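PDB 4K00: 1,4-dihydroxy-2-naphthoyl-CoA hydrolase from Synechocystis sp., which hydrolyses 1,4-dihydroxy-2-naphthoyl-CoA to 1,4-dihydroxy-2-naphthoate and free CoA, a step in the biosynthesis of phylloquinone (vitamin K1). Local coordinates for residues A[49-54]-A[126-131]. Numbering follows the deposited sequence.
Sequences QNIISV and PLPQPW
The indole of W131 meets I51 obliquely, at CZ2, next to the ring-fusion atom CE2 on the nitrogen side of the indole: CG1 of I51 lies 4.2 Å from CZ2 of W131. The W131 side chain, buried, is also touched by L59 of strand 57-68, Y37 and L41 of helix 26-43, and L46 of the loop between helices 26-43 and 48-54. The second ring is the puckered pyrrolidine of P128, whose CG sits 4.3 Å from the terminal CD1 of I51. The isoleucine thus divides its longer branch between two rings, CG1 going to the tryptophan and CD1 to the proline. Its first torsion (chi1 -65°) sets CG1 beside the backbone N of I51 and opposite the carbonyl carbon, while chi2 of -60° folds CD1 round to the proline.

P128 is the residue immediately before helix 129-136, and its O accepts a weak hydrogen bond from N of W131 in the first turn. The two rings thus come from the N-cap residue and the first turn of helix 129-136. I51 also packs on L59, the same strand residue that touches W131.

The contact joins two short helices at one end of the hotdog fold, away from the predicted active-site residue D19. With 87 Å² buried in total and no hydrogen bond between the segments, their direct association rests on sparse, nondirectional apolar packing, which the shared neighbour L59 extends to the sheet.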
# COMPACT_ATOMS: atom_id res chain seq x y z
N GLN A 49 -6.61 11.73 -13.92
CA GLN A 49 -5.78 11.24 -15.00
C GLN A 49 -5.69 12.23 -16.15
O GLN A 49 -4.63 12.38 -16.75
CB GLN A 49 -6.29 9.90 -15.52
CG GLN A 49 -5.41 9.31 -16.60
CD GLN A 49 -4.00 8.97 -16.10
OE1 GLN A 49 -3.83 8.30 -15.09
NE2 GLN A 49 -2.99 9.43 -16.83
N ASN A 50 -6.80 12.89 -16.48
CA ASN A 50 -6.79 13.85 -17.58
C ASN A 50 -5.87 15.02 -17.27
O ASN A 50 -5.14 15.51 -18.14
CB ASN A 50 -8.21 14.34 -17.87
CG ASN A 50 -9.09 13.27 -18.50
OD1 ASN A 50 -8.69 12.10 -18.65
ND2 ASN A 50 -10.30 13.65 -18.87
N ILE A 51 -5.88 15.46 -16.02
CA ILE A 51 -4.97 16.51 -15.58
C ILE A 51 -3.53 16.07 -15.81
O ILE A 51 -2.74 16.80 -16.39
CB ILE A 51 -5.16 16.86 -14.09
CG1 ILE A 51 -6.55 17.44 -13.85
CG2 ILE A 51 -4.11 17.85 -13.63
CD1 ILE A 51 -6.84 18.71 -14.62
N ILE A 52 -3.20 14.87 -15.35
CA ILE A 52 -1.84 14.35 -15.44
C ILE A 52 -1.41 14.20 -16.89
O ILE A 52 -0.33 14.62 -17.28
CB ILE A 52 -1.73 12.97 -14.76
CG1 ILE A 52 -1.91 13.11 -13.24
CG2 ILE A 52 -0.40 12.31 -15.10
CD1 ILE A 52 -2.31 11.83 -12.54
N SER A 53 -2.29 13.61 -17.69
CA SER A 53 -1.97 13.29 -19.07
C SER A 53 -1.67 14.54 -19.87
O SER A 53 -0.77 14.54 -20.71
CB SER A 53 -3.13 12.52 -19.71
OG SER A 53 -3.17 11.19 -19.22
N VAL A 54 -2.41 15.61 -19.62
CA VAL A 54 -2.25 16.83 -20.41
C VAL A 54 -0.99 17.55 -19.96
O VAL A 54 -0.29 18.14 -20.77
CB VAL A 54 -3.48 17.75 -20.29
CG1 VAL A 54 -3.19 19.12 -20.88
CG2 VAL A 54 -4.68 17.11 -20.97
N PRO A 126 -5.52 29.17 -11.10
CA PRO A 126 -6.94 28.99 -10.78
C PRO A 126 -7.37 27.56 -11.02
O PRO A 126 -6.92 26.94 -11.98
CB PRO A 126 -7.65 29.96 -11.75
CG PRO A 126 -6.60 30.93 -12.16
CD PRO A 126 -5.31 30.17 -12.15
N LEU A 127 -8.22 27.04 -10.14
CA LEU A 127 -8.81 25.73 -10.34
C LEU A 127 -9.41 25.64 -11.74
O LEU A 127 -9.94 26.63 -12.26
CB LEU A 127 -9.89 25.48 -9.29
CG LEU A 127 -9.44 25.45 -7.82
CD1 LEU A 127 -10.64 25.27 -6.92
CD2 LEU A 127 -8.43 24.34 -7.58
N PRO A 128 -9.33 24.47 -12.37
CA PRO A 128 -10.09 24.26 -13.61
C PRO A 128 -11.57 24.58 -13.40
O PRO A 128 -12.13 24.24 -12.36
CB PRO A 128 -9.88 22.77 -13.89
CG PRO A 128 -8.60 22.43 -13.22
CD PRO A 128 -8.52 23.30 -12.00
N GLN A 129 -12.20 25.25 -14.36
CA GLN A 129 -13.57 25.73 -14.15
C GLN A 129 -14.53 24.55 -13.86
O GLN A 129 -15.39 24.65 -12.99
CB GLN A 129 -14.04 26.60 -15.32
CG GLN A 129 -13.71 28.09 -15.16
CD GLN A 129 -13.98 28.91 -16.41
OE1 GLN A 129 -14.81 29.83 -16.41
NE2 GLN A 129 -13.27 28.59 -17.48
N PRO A 130 -14.38 23.43 -14.59
CA PRO A 130 -15.27 22.31 -14.33
C PRO A 130 -15.18 21.82 -12.88
O PRO A 130 -16.16 21.33 -12.32
CB PRO A 130 -14.78 21.23 -15.30
CG PRO A 130 -14.18 22.01 -16.42
CD PRO A 130 -13.54 23.21 -15.78
N TRP A 131 -14.00 21.95 -12.29
CA TRP A 131 -13.80 21.55 -10.91
C TRP A 131 -14.48 22.53 -9.96
O TRP A 131 -15.18 22.13 -9.05
CB TRP A 131 -12.31 21.45 -10.60
CG TRP A 131 -11.68 20.28 -11.28
CD1 TRP A 131 -11.68 20.01 -12.62
CD2 TRP A 131 -10.99 19.23 -10.64
NE1 TRP A 131 -11.00 18.83 -12.85
CE2 TRP A 131 -10.57 18.33 -11.65
CE3 TRP A 131 -10.67 18.94 -9.31
CZ2 TRP A 131 -9.87 17.18 -11.36
CZ3 TRP A 131 -9.97 17.81 -9.04
CH2 TRP A 131 -9.57 16.93 -10.05